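Local atomic coordinates of stage II sporulation protein Q (Bacillus subtilis, PDB entry 3TUF), a protein that forms an intercellular channel with SpoIIIAH, takes part in forespore engulfment and is required for anchoring membrane proteins on the forespore side of the septal membrane. Residues G83-E88 with L156-S161; V105-D110 with S133-E138; P44-E49 with N146-K151. All blocks are in the same frame, centred on the assembly; numbering follows the deposited sequence.

Contact 1 of 3, residues G83-E88 with L156-S161; sequences GIDLAE and LYSEDS
D85 and S161 meet through one short hydrogen bond, and it shows how a loop can be fastened to a strand by a single hydroxyl. S161 OG gives its proton to D85 OD2 over 2.6 Å, approaching on the anti side of the carboxylate and 22° out of its plane. In both residues the side chain lies beside its own backbone N (chi1 -71° in D85, -58° in S161), which turns the two polar ends to face one another. The hydroxyl of S158 stands further off, its OG 4.2 Å from D85 OD2, and A87 CB rests at 4.4 Å from S161 O.

One step outward, D85 OD1 is hydrogen-bonded to H166, so each carboxylate oxygen has its own partner, while strand 51-55 pairs with the D85 backbone. Around the bend, D160 forms a salt bridge with K55. Replacing D85 with an alanine would probably deprive both S161 OG and H166 of their acceptor and let the serine hydroxyl turn.

In M23 peptidases the aspartate of the H-x-G-x-D motif binds zinc; D85 probably occupies that position. Its buried carboxylate, shared between histidine and serine, ties the 156-161 loop to what probably corresponds to the metal site.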
ATOM      1  N   GLY A  83      21.654   5.665 -22.125  1.00 29.76           N
ATOM      2  CA  GLY A  83      22.642   5.619 -23.207  1.00 32.71           C
ATOM      3  C   GLY A  83      23.745   6.667 -23.106  1.00 45.18           C
ATOM      4  O   GLY A  83      23.924   7.335 -22.054  1.00 39.68           O
ATOM      5  N   ILE A  84      24.506   6.812 -24.195  1.00 36.37           N
ATOM      6  CA  ILE A  84      25.506   7.856 -24.235  1.00 41.50           C
ATOM      7  C   ILE A  84      25.050   8.975 -25.156  1.00 39.29           C
ATOM      8  O   ILE A  84      24.249   8.744 -26.095  1.00 36.47           O
ATOM      9  CB  ILE A  84      26.834   7.313 -24.692  1.00 42.29           C
ATOM     10  CG1 ILE A  84      26.692   6.794 -26.131  1.00 39.38           C
ATOM     11  CG2 ILE A  84      27.289   6.208 -23.727  1.00 39.77           C
ATOM     12  CD1 ILE A  84      27.858   5.990 -26.698  1.00 35.72           C
ATOM     13  N   ASP A  85      25.545  10.181 -24.850  1.00 40.24           N
ATOM     14  CA  ASP A  85      25.388  11.344 -25.698  1.00 34.84           C
ATOM     15  C   ASP A  85      26.733  11.710 -26.280  1.00 41.21           C
ATOM     16  O   ASP A  85      27.711  11.890 -25.552  1.00 41.04           O
ATOM     17  CB  ASP A  85      24.874  12.528 -24.901  1.00 32.05           C
ATOM     18  CG  ASP A  85      23.381  12.351 -24.467  1.00 39.69           C
ATOM     19  OD1 ASP A  85      22.697  11.363 -24.938  1.00 30.95           O
ATOM     20  OD2 ASP A  85      22.908  13.211 -23.663  1.00 33.35           O
ATOM     21  N   LEU A  86      26.774  11.849 -27.594  1.00 39.76           N
ATOM     22  CA  LEU A  86      28.004  12.210 -28.311  1.00 32.51           C
ATOM     23  C   LEU A  86      27.840  13.614 -28.841  1.00 37.15           C
ATOM     24  O   LEU A  86      26.761  13.925 -29.396  1.00 40.71           O
ATOM     25  CB  LEU A  86      28.193  11.258 -29.494  1.00 31.23           C
ATOM     26  CG  LEU A  86      28.591   9.895 -28.974  1.00 39.53           C
ATOM     27  CD1 LEU A  86      28.329   8.781 -30.021  1.00 42.17           C
ATOM     28  CD2 LEU A  86      30.099   9.916 -28.468  1.00 37.49           C
ATOM     29  N   ALA A  87      28.854  14.463 -28.669  1.00 34.00           N
ATOM     30  CA  ALA A  87      28.833  15.820 -29.323  1.00 34.69           C
ATOM     31  C   ALA A  87      30.241  16.145 -29.835  1.00 42.01           C
ATOM     32  O   ALA A  87      31.214  15.559 -29.324  1.00 51.58           O
ATOM     33  CB  ALA A  87      28.307  16.925 -28.409  1.00 29.42           C
ATOM     34  N   GLU A  88      30.314  17.006 -30.861  1.00 43.19           N
ATOM     35  CA  GLU A  88      31.535  17.453 -31.525  1.00 50.99           C
ATOM     36  C   GLU A  88      32.142  18.590 -30.683  1.00 52.59           C
ATOM     37  O   GLU A  88      31.383  19.325 -30.020  1.00 45.59           O
ATOM     38  CB  GLU A  88      31.190  17.958 -32.950  1.00 53.87           C
ATOM     39  CG  GLU A  88      32.390  18.517 -33.815  1.00 60.26           C
ATOM     40  CD  GLU A  88      32.667  20.068 -33.633  1.00 71.78           C
ATOM     41  OE1 GLU A  88      31.707  20.851 -33.413  1.00 77.59           O
ATOM     42  OE2 GLU A  88      33.851  20.512 -33.712  1.00 69.93           O
ATOM     43  N   LEU A 156      14.673  19.050 -26.712  1.00 46.23           N
ATOM     44  CA  LEU A 156      14.045  19.552 -25.475  1.00 60.33           C
ATOM     45  C   LEU A 156      14.452  18.714 -24.263  1.00 49.47           C
ATOM     46  O   LEU A 156      14.818  19.245 -23.227  1.00 48.63           O
ATOM     47  CB  LEU A 156      12.524  19.674 -25.619  1.00 58.68           C
ATOM     48  CG  LEU A 156      12.145  20.966 -26.382  1.00 55.39           C
ATOM     49  CD1 LEU A 156      10.643  20.973 -26.729  1.00 46.52           C
ATOM     50  CD2 LEU A 156      12.601  22.275 -25.662  1.00 49.77           C
ATOM     51  N   TYR A 157      14.445  17.403 -24.462  1.00 59.16           N
ATOM     52  CA  TYR A 157      14.709  16.411 -23.429  1.00 61.23           C
ATOM     53  C   TYR A 157      16.026  16.639 -22.632  1.00 63.23           C
ATOM     54  O   TYR A 157      16.007  16.819 -21.400  1.00 66.65           O
ATOM     55  CB  TYR A 157      14.688  15.047 -24.105  1.00 66.41           C
ATOM     56  CG  TYR A 157      14.396  13.889 -23.185  1.00 70.70           C
ATOM     57  CD1 TYR A 157      13.145  13.759 -22.552  1.00 70.07           C
ATOM     58  CD2 TYR A 157      15.352  12.907 -22.970  1.00 66.71           C
ATOM     59  CE1 TYR A 157      12.865  12.694 -21.731  1.00 76.13           C
ATOM     60  CE2 TYR A 157      15.094  11.839 -22.149  1.00 78.81           C
ATOM     61  CZ  TYR A 157      13.857  11.737 -21.531  1.00 82.30           C
ATOM     62  OH  TYR A 157      13.628  10.660 -20.712  1.00 91.72           O
ATOM     63  N   SER A 158      17.157  16.660 -23.326  1.00 53.07           N
ATOM     64  CA  SER A 158      18.389  16.971 -22.655  1.00 48.85           C
ATOM     65  C   SER A 158      18.994  18.226 -23.248  1.00 47.70           C
ATOM     66  O   SER A 158      19.854  18.141 -24.093  1.00 46.50           O
ATOM     67  CB  SER A 158      19.362  15.770 -22.733  1.00 52.13           C
ATOM     68  OG  SER A 158      19.092  14.946 -23.876  1.00 55.90           O
ATOM     69  N   GLU A 159      18.568  19.414 -22.835  1.00 55.45           N
ATOM     70  CA  GLU A 159      19.146  20.608 -23.492  1.00 60.76           C
ATOM     71  C   GLU A 159      20.592  20.713 -23.129  1.00 59.84           C
ATOM     72  O   GLU A 159      21.365  21.316 -23.870  1.00 54.91           O
ATOM     73  CB  GLU A 159      18.466  21.914 -23.108  1.00 54.21           C
ATOM     74  CG  GLU A 159      17.064  21.734 -22.558  1.00 84.29           C
ATOM     75  CD  GLU A 159      16.143  22.860 -22.982  1.00 82.46           C
ATOM     76  OE1 GLU A 159      16.601  24.030 -22.968  1.00 92.93           O
ATOM     77  OE2 GLU A 159      14.970  22.561 -23.331  1.00 80.98           O
ATOM     78  N   ASP A 160      20.941  20.112 -21.984  1.00 58.39           N
ATOM     79  CA  ASP A 160      22.313  20.135 -21.423  1.00 59.07           C
ATOM     80  C   ASP A 160      23.410  19.437 -22.270  1.00 48.31           C
ATOM     81  O   ASP A 160      24.582  19.716 -22.092  1.00 53.97           O
ATOM     82  CB  ASP A 160      22.333  19.645 -19.933  1.00 62.52           C
ATOM     83  CG  ASP A 160      22.298  18.102 -19.807  1.00 65.43           C
ATOM     84  OD1 ASP A 160      23.377  17.494 -19.680  1.00 64.07           O
ATOM     85  OD2 ASP A 160      21.196  17.480 -19.853  1.00 78.68           O
ATOM     86  N   SER A 161      23.036  18.533 -23.167  1.00 43.01           N
ATOM     87  CA  SER A 161      23.977  17.848 -24.024  1.00 43.51           C
ATOM     88  C   SER A 161      24.113  18.578 -25.376  1.00 47.34           C
ATOM     89  O   SER A 161      24.557  17.963 -26.418  1.00 42.63           O
ATOM     90  CB  SER A 161      23.413  16.479 -24.348  1.00 48.42           C
ATOM     91  OG  SER A 161      23.184  15.744 -23.190  1.00 53.77           O
TER

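Contact 2 of 3, residues V105-D110 with S133-E138; sequences VKAEKD and SEVSVE
A107 is the one residue of 105-110 that makes close contacts with 133-138, a small side chain letting two backbones run close. The apolar part is slight. A107 CB points to the other segment and comes within 4.5 Å of V135 CG1, a marginal methyl contact; the exact placing of that valine methyl is doubtful, since the model crowds it against a nearby backbone oxygen.

The rest is methyl against main chain. A107 CB lies 4.1 Å from E138 CA, and the backbones approach to 5.4 Å between A107 CA and E138 CA. The CB of E138 points away, and its alpha carbon does the touching.

No hydrogen bond links the two segments. Several main-chain groups have partners outside the pair: E108 bonds with V116, S133 with K151, and E138 N is taken by D141 OD2.

Strand 102-110 pairs with strand 116-120, where V105 and K106 both face E118 in a classic beta bulge. V135 also packs on V117 and Y115, and V137 leans on I149. The alanine thus sits where the main antiparallel sheet meets 134-135, an edge strand of a three-stranded sheet whose central member is 148-151.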
ATOM      1  N   VAL A 105      12.993   0.162 -37.574  1.00 53.87           N
ATOM      2  CA  VAL A 105      11.640  -0.109 -37.174  1.00 48.74           C
ATOM      3  C   VAL A 105      10.969   1.163 -36.734  1.00 46.38           C
ATOM      4  O   VAL A 105       9.791   1.191 -36.574  1.00 58.68           O
ATOM      5  CB  VAL A 105      11.542  -1.251 -36.140  1.00 55.83           C
ATOM      6  CG1 VAL A 105      11.865  -2.593 -36.837  1.00 53.52           C
ATOM      7  CG2 VAL A 105      12.460  -1.004 -34.915  1.00 52.41           C
ATOM      8  N   LYS A 106      11.719   2.244 -36.591  1.00 48.37           N
ATOM      9  CA  LYS A 106      11.085   3.475 -36.152  1.00 49.67           C
ATOM     10  C   LYS A 106      11.825   4.688 -36.647  1.00 47.72           C
ATOM     11  O   LYS A 106      13.059   4.758 -36.554  1.00 53.68           O
ATOM     12  CB  LYS A 106      11.012   3.532 -34.626  1.00 36.73           C
ATOM     13  CG  LYS A 106      10.048   4.599 -34.169  1.00 42.18           C
ATOM     14  CD  LYS A 106      10.377   5.215 -32.835  1.00 47.76           C
ATOM     15  CE  LYS A 106       9.684   4.550 -31.649  1.00 59.74           C
ATOM     16  NZ  LYS A 106       9.541   5.606 -30.616  1.00 68.66           N
ATOM     17  N   ALA A 107      11.089   5.657 -37.173  1.00 42.67           N
ATOM     18  CA  ALA A 107      11.731   6.907 -37.616  1.00 41.70           C
ATOM     19  C   ALA A 107      10.749   8.058 -37.564  1.00 50.95           C
ATOM     20  O   ALA A 107       9.947   8.219 -38.517  1.00 50.78           O
ATOM     21  CB  ALA A 107      12.262   6.742 -38.960  1.00 40.63           C
ATOM     22  N   GLU A 108      10.772   8.859 -36.490  1.00 40.00           N
ATOM     23  CA  GLU A 108       9.788   9.946 -36.389  1.00 42.08           C
ATOM     24  C   GLU A 108      10.223  11.104 -35.569  1.00 40.83           C
ATOM     25  O   GLU A 108      11.033  10.972 -34.643  1.00 45.38           O
ATOM     26  CB  GLU A 108       8.500   9.436 -35.766  1.00 46.17           C
ATOM     27  CG  GLU A 108       8.664   8.189 -34.939  1.00 65.08           C
ATOM     28  CD  GLU A 108       7.318   7.669 -34.432  1.00 69.92           C
ATOM     29  OE1 GLU A 108       6.845   8.138 -33.342  1.00 73.48           O
ATOM     30  OE2 GLU A 108       6.726   6.794 -35.126  1.00 75.14           O
ATOM     31  N   LYS A 109       9.625  12.239 -35.856  1.00 35.82           N
ATOM     32  CA  LYS A 109      10.018  13.486 -35.227  1.00 42.44           C
ATOM     33  C   LYS A 109       9.194  13.461 -33.991  1.00 47.13           C
ATOM     34  O   LYS A 109       8.025  13.165 -34.082  1.00 52.15           O
ATOM     35  CB  LYS A 109       9.612  14.697 -36.089  1.00 41.75           C
ATOM     36  CG  LYS A 109       9.596  16.042 -35.318  1.00 52.42           C
ATOM     37  CD  LYS A 109      10.993  16.664 -35.300  1.00 57.13           C
ATOM     38  CE  LYS A 109      11.321  17.289 -33.935  1.00 57.73           C
ATOM     39  NZ  LYS A 109      10.748  18.672 -33.907  1.00 65.54           N
ATOM     40  N   ASP A 110       9.791  13.719 -32.839  1.00 47.89           N
ATOM     41  CA  ASP A 110       9.068  13.814 -31.585  1.00 47.85           C
ATOM     42  C   ASP A 110       9.289  15.241 -31.092  1.00 48.30           C
ATOM     43  O   ASP A 110      10.411  15.749 -31.133  1.00 50.50           O
ATOM     44  CB  ASP A 110       9.723  12.893 -30.607  1.00 43.75           C
ATOM     45  CG  ASP A 110       9.050  12.903 -29.287  1.00 51.56           C
ATOM     46  OD1 ASP A 110       9.249  13.864 -28.466  1.00 48.45           O
ATOM     47  OD2 ASP A 110       8.312  11.901 -29.105  1.00 46.11           O
ATOM     48  N   SER A 133      18.339  16.012 -35.913  1.00 41.33           N
ATOM     49  CA  SER A 133      17.863  17.189 -36.640  1.00 42.98           C
ATOM     50  C   SER A 133      17.198  16.729 -37.897  1.00 35.80           C
ATOM     51  O   SER A 133      16.252  17.382 -38.384  1.00 39.51           O
ATOM     52  CB  SER A 133      19.049  17.971 -37.186  1.00 41.95           C
ATOM     53  OG  SER A 133      19.746  18.643 -36.164  1.00 54.64           O
ATOM     54  N   GLU A 134      17.763  15.657 -38.479  1.00 35.07           N
ATOM     55  CA  GLU A 134      17.338  15.153 -39.795  1.00 44.81           C
ATOM     56  C   GLU A 134      17.415  13.680 -39.785  1.00 41.55           C
ATOM     57  O   GLU A 134      18.144  13.097 -38.981  1.00 44.05           O
ATOM     58  CB  GLU A 134      18.281  15.589 -40.936  1.00 41.41           C
ATOM     59  CG  GLU A 134      18.858  17.035 -40.842  1.00 41.42           C
ATOM     60  CD  GLU A 134      19.753  17.359 -42.032  1.00 54.83           C
ATOM     61  OE1 GLU A 134      19.714  16.524 -43.008  1.00 70.90           O
ATOM     62  OE2 GLU A 134      20.472  18.426 -41.971  1.00 54.94           O
ATOM     63  N   VAL A 135      16.717  13.077 -40.732  1.00 34.81           N
ATOM     64  CA  VAL A 135      16.694  11.635 -40.858  1.00 37.37           C
ATOM     65  C   VAL A 135      16.932  11.328 -42.324  1.00 46.09           C
ATOM     66  O   VAL A 135      16.507  12.093 -43.222  1.00 56.23           O
ATOM     67  CB  VAL A 135      15.343  11.093 -40.297  1.00 48.14           C
ATOM     68  CG1 VAL A 135      15.003   9.736 -40.853  1.00 56.59           C
ATOM     69  CG2 VAL A 135      15.452  10.992 -38.787  1.00 39.20           C
ATOM     70  N   SER A 136      17.660  10.249 -42.574  1.00 45.55           N
ATOM     71  CA  SER A 136      18.002   9.863 -43.924  1.00 43.74           C
ATOM     72  C   SER A 136      17.383   8.482 -44.156  1.00 49.24           C
ATOM     73  O   SER A 136      17.674   7.831 -45.160  1.00 49.10           O
ATOM     74  CB  SER A 136      19.530   9.856 -44.094  1.00 41.58           C
ATOM     75  OG  SER A 136      20.116  11.105 -43.629  1.00 47.20           O
ATOM     76  N   VAL A 137      16.519   8.035 -43.227  1.00 43.10           N
ATOM     77  CA  VAL A 137      15.851   6.721 -43.329  1.00 45.06           C
ATOM     78  C   VAL A 137      14.363   6.834 -43.038  1.00 39.62           C
ATOM     79  O   VAL A 137      13.886   7.866 -42.576  1.00 43.83           O
ATOM     80  CB  VAL A 137      16.443   5.630 -42.350  1.00 40.07           C
ATOM     81  CG1 VAL A 137      17.802   5.186 -42.777  1.00 41.19           C
ATOM     82  CG2 VAL A 137      16.509   6.140 -40.906  1.00 44.72           C
ATOM     83  N   GLU A 138      13.635   5.752 -43.283  1.00 40.64           N
ATOM     84  CA  GLU A 138      12.229   5.672 -42.882  1.00 45.99           C
ATOM     85  C   GLU A 138      11.873   4.230 -42.470  1.00 46.54           C
ATOM     86  O   GLU A 138      12.552   3.254 -42.885  1.00 46.02           O
ATOM     87  CB  GLU A 138      11.316   6.111 -44.029  1.00 41.00           C
ATOM     88  CG  GLU A 138      11.225   5.054 -45.130  1.00 48.76           C
ATOM     89  CD  GLU A 138      10.465   5.538 -46.345  1.00 58.30           C
ATOM     90  OE1 GLU A 138       9.444   6.241 -46.188  1.00 64.01           O
ATOM     91  OE2 GLU A 138      10.880   5.213 -47.468  1.00 53.07           O
TER

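Contact 3 of 3, residues P44-E49 with N146-K151; sequences PVVDSE and NQVIGK
V46 and V148 set methyl against methyl where a loop passes the small three-stranded antiparallel sheet of this M23-type domain. Strand 148-151 is the middle of that sheet and carries a classic beta bulge, I149 and G150 both facing V96. The two valine side chains cross at about a right angle, and one methyl from each makes the contact. V46 CG2 and V148 CG2 stand only 3.4 Å apart, tighter than usual van der Waals contact, which makes this a locally compressed point.

The torsions explain which methyls meet. With CG1 opposite the backbone N in each valine (chi1 174° in V46, 158° in V148), CG2 is carried to the nitrogen side of both residues and reaches across the gap. That same V46 methyl also passes 4.3 Å from N146 O, so the turn leading into the strand shares in the packing.

V46 also touches S97. Earlier in the loop, P44 bonds through its backbone with S97 and V45 packs on F94, bringing the loop against strand 95-97 as well. V45 itself points away from 146-151 and meets it through its main chain: its carbonyl O lies 4.0 Å from N146 ND2, too far for a hydrogen bond.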
ATOM      1  N   PRO A  44      28.323   5.203 -33.273  1.00 46.28           N
ATOM      2  CA  PRO A  44      27.223   5.505 -34.212  1.00 42.58           C
ATOM      3  C   PRO A  44      27.445   6.806 -35.022  1.00 46.46           C
ATOM      4  O   PRO A  44      26.483   7.622 -35.203  1.00 47.82           O
ATOM      5  CB  PRO A  44      26.042   5.690 -33.267  1.00 43.07           C
ATOM      6  CG  PRO A  44      26.647   6.391 -32.127  1.00 36.42           C
ATOM      7  CD  PRO A  44      28.047   5.770 -31.943  1.00 43.15           C
ATOM      8  N   VAL A  45      28.680   6.992 -35.506  1.00 40.30           N
ATOM      9  CA  VAL A  45      29.099   8.279 -36.099  1.00 40.07           C
ATOM     10  C   VAL A  45      29.980   7.960 -37.290  1.00 41.50           C
ATOM     11  O   VAL A  45      30.432   6.827 -37.413  1.00 41.98           O
ATOM     12  CB  VAL A  45      29.810   9.102 -35.040  1.00 42.67           C
ATOM     13  CG1 VAL A  45      30.753  10.031 -35.609  1.00 48.28           C
ATOM     14  CG2 VAL A  45      28.809   9.887 -34.276  1.00 35.90           C
ATOM     15  N   VAL A  46      30.194   8.906 -38.212  1.00 38.45           N
ATOM     16  CA  VAL A  46      31.077   8.597 -39.318  1.00 45.11           C
ATOM     17  C   VAL A  46      32.484   9.102 -38.970  1.00 38.79           C
ATOM     18  O   VAL A  46      33.490   8.401 -39.107  1.00 49.47           O
ATOM     19  CB  VAL A  46      30.586   9.198 -40.653  1.00 48.20           C
ATOM     20  CG1 VAL A  46      31.638   8.968 -41.712  1.00 46.89           C
ATOM     21  CG2 VAL A  46      29.223   8.593 -41.116  1.00 43.85           C
ATOM     22  N   ASP A  47      32.561  10.335 -38.508  1.00 46.76           N
ATOM     23  CA  ASP A  47      33.810  10.860 -38.078  1.00 49.22           C
ATOM     24  C   ASP A  47      33.939  10.658 -36.562  1.00 48.83           C
ATOM     25  O   ASP A  47      33.834  11.643 -35.799  1.00 48.87           O
ATOM     26  CB  ASP A  47      33.838  12.334 -38.393  1.00 44.22           C
ATOM     27  CG  ASP A  47      35.174  12.927 -38.120  1.00 49.80           C
ATOM     28  OD1 ASP A  47      36.120  12.130 -37.851  1.00 47.25           O
ATOM     29  OD2 ASP A  47      35.285  14.159 -38.160  1.00 53.41           O
ATOM     30  N   SER A  48      34.179   9.410 -36.111  1.00 49.07           N
ATOM     31  CA  SER A  48      34.297   9.095 -34.655  1.00 58.74           C
ATOM     32  C   SER A  48      35.400   9.838 -33.924  1.00 62.90           C
ATOM     33  O   SER A  48      35.316  10.038 -32.733  1.00 61.85           O
ATOM     34  CB  SER A  48      34.475   7.604 -34.406  1.00 54.37           C
ATOM     35  OG  SER A  48      35.147   7.011 -35.487  1.00 68.53           O
ATOM     36  N   GLU A  49      36.429  10.265 -34.622  1.00 60.38           N
ATOM     37  CA  GLU A  49      37.488  10.976 -33.933  1.00 56.20           C
ATOM     38  C   GLU A  49      37.134  12.385 -33.542  1.00 55.25           C
ATOM     39  O   GLU A  49      37.731  12.892 -32.635  1.00 62.71           O
ATOM     40  CB  GLU A  49      38.720  11.038 -34.795  1.00 72.95           C
ATOM     41  CG  GLU A  49      39.342   9.697 -34.974  1.00 77.24           C
ATOM     42  CD  GLU A  49      40.490   9.487 -34.048  1.00 96.60           C
ATOM     43  OE1 GLU A  49      40.807  10.406 -33.240  1.00100.12           O
ATOM     44  OE2 GLU A  49      41.085   8.392 -34.140  1.00106.72           O
ATOM     45  N   ASN A 146      27.490   1.616 -40.422  1.00 46.47           N
ATOM     46  CA  ASN A 146      28.143   2.871 -40.904  1.00 46.44           C
ATOM     47  C   ASN A 146      27.397   3.667 -41.953  1.00 46.14           C
ATOM     48  O   ASN A 146      27.862   4.732 -42.448  1.00 41.62           O
ATOM     49  CB  ASN A 146      29.592   2.642 -41.342  1.00 51.35           C
ATOM     50  CG  ASN A 146      30.449   2.307 -40.159  1.00 62.72           C
ATOM     51  OD1 ASN A 146      30.798   1.139 -39.924  1.00 66.17           O
ATOM     52  ND2 ASN A 146      30.703   3.314 -39.326  1.00 73.74           N
ATOM     53  N   GLN A 147      26.214   3.164 -42.284  1.00 43.02           N
ATOM     54  CA  GLN A 147      25.364   3.876 -43.174  1.00 44.12           C
ATOM     55  C   GLN A 147      24.725   5.020 -42.431  1.00 45.08           C
ATOM     56  O   GLN A 147      24.077   4.814 -41.383  1.00 46.59           O
ATOM     57  CB  GLN A 147      24.323   2.956 -43.710  1.00 37.55           C
ATOM     58  CG  GLN A 147      23.565   3.635 -44.825  1.00 36.56           C
ATOM     59  CD  GLN A 147      22.406   2.811 -45.329  1.00 45.79           C
ATOM     60  OE1 GLN A 147      21.385   3.393 -45.665  1.00 59.35           O
ATOM     61  NE2 GLN A 147      22.538   1.483 -45.402  1.00 47.41           N
ATOM     62  N   VAL A 148      24.927   6.227 -42.952  1.00 43.81           N
ATOM     63  CA  VAL A 148      24.412   7.417 -42.287  1.00 46.26           C
ATOM     64  C   VAL A 148      22.917   7.303 -42.217  1.00 47.06           C
ATOM     65  O   VAL A 148      22.266   6.888 -43.197  1.00 48.45           O
ATOM     66  CB  VAL A 148      24.766   8.697 -43.037  1.00 39.74           C
ATOM     67  CG1 VAL A 148      23.811   9.833 -42.678  1.00 32.11           C
ATOM     68  CG2 VAL A 148      26.248   9.082 -42.734  1.00 37.11           C
ATOM     69  N   ILE A 149      22.368   7.655 -41.053  1.00 44.43           N
ATOM     70  CA  ILE A 149      20.946   7.587 -40.888  1.00 34.68           C
ATOM     71  C   ILE A 149      20.350   8.873 -40.378  1.00 32.04           C
ATOM     72  O   ILE A 149      19.131   8.975 -40.276  1.00 36.34           O
ATOM     73  CB  ILE A 149      20.524   6.430 -39.969  1.00 38.02           C
ATOM     74  CG1 ILE A 149      21.033   6.678 -38.562  1.00 37.35           C
ATOM     75  CG2 ILE A 149      20.959   5.036 -40.585  1.00 43.02           C
ATOM     76  CD1 ILE A 149      20.820   5.485 -37.660  1.00 45.60           C
ATOM     77  N   GLY A 150      21.177   9.854 -40.060  1.00 27.68           N
ATOM     78  CA  GLY A 150      20.591  11.149 -39.683  1.00 29.41           C
ATOM     79  C   GLY A 150      21.628  12.174 -39.347  1.00 26.49           C
ATOM     80  O   GLY A 150      22.803  11.947 -39.655  1.00 34.16           O
ATOM     81  N   LYS A 151      21.214  13.300 -38.745  1.00 37.82           N
ATOM     82  CA  LYS A 151      22.170  14.352 -38.313  1.00 37.45           C
ATOM     83  C   LYS A 151      21.966  14.675 -36.834  1.00 33.57           C
ATOM     84  O   LYS A 151      20.834  14.680 -36.360  1.00 38.59           O
ATOM     85  CB  LYS A 151      22.043  15.662 -39.121  1.00 32.45           C
ATOM     86  CG  LYS A 151      23.406  16.381 -39.277  1.00 41.34           C
ATOM     87  CD  LYS A 151      23.424  17.582 -40.234  1.00 48.95           C
ATOM     88  CE  LYS A 151      23.477  17.287 -41.778  1.00 51.18           C
ATOM     89  NZ  LYS A 151      24.492  16.254 -42.110  1.00 54.34           N
TER

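Nesting and crossing are both visible along this chain. The loop 44-49 comes first and waits for its partner; strand 84-88 then opens contact 1 before either is closed. Contact 2 closes first, with 22 residues between segments 105-110 and 133-138, and so lies inside the loops of both other contacts. Segment 146-151 then completes contact 3, and 156-161 completes contact 1, so these two cross. Contact 1 fastens a loop to the main antiparallel sheet, contact 2 joins that sheet to the small one, and contact 3 brings loop 44-49 against its strand 148-151. P44 packs on L86, joining contacts 1 and 3, while probable backbone hydrogen bonds, as from S136 N to I149 O, couple contacts 2 and 3.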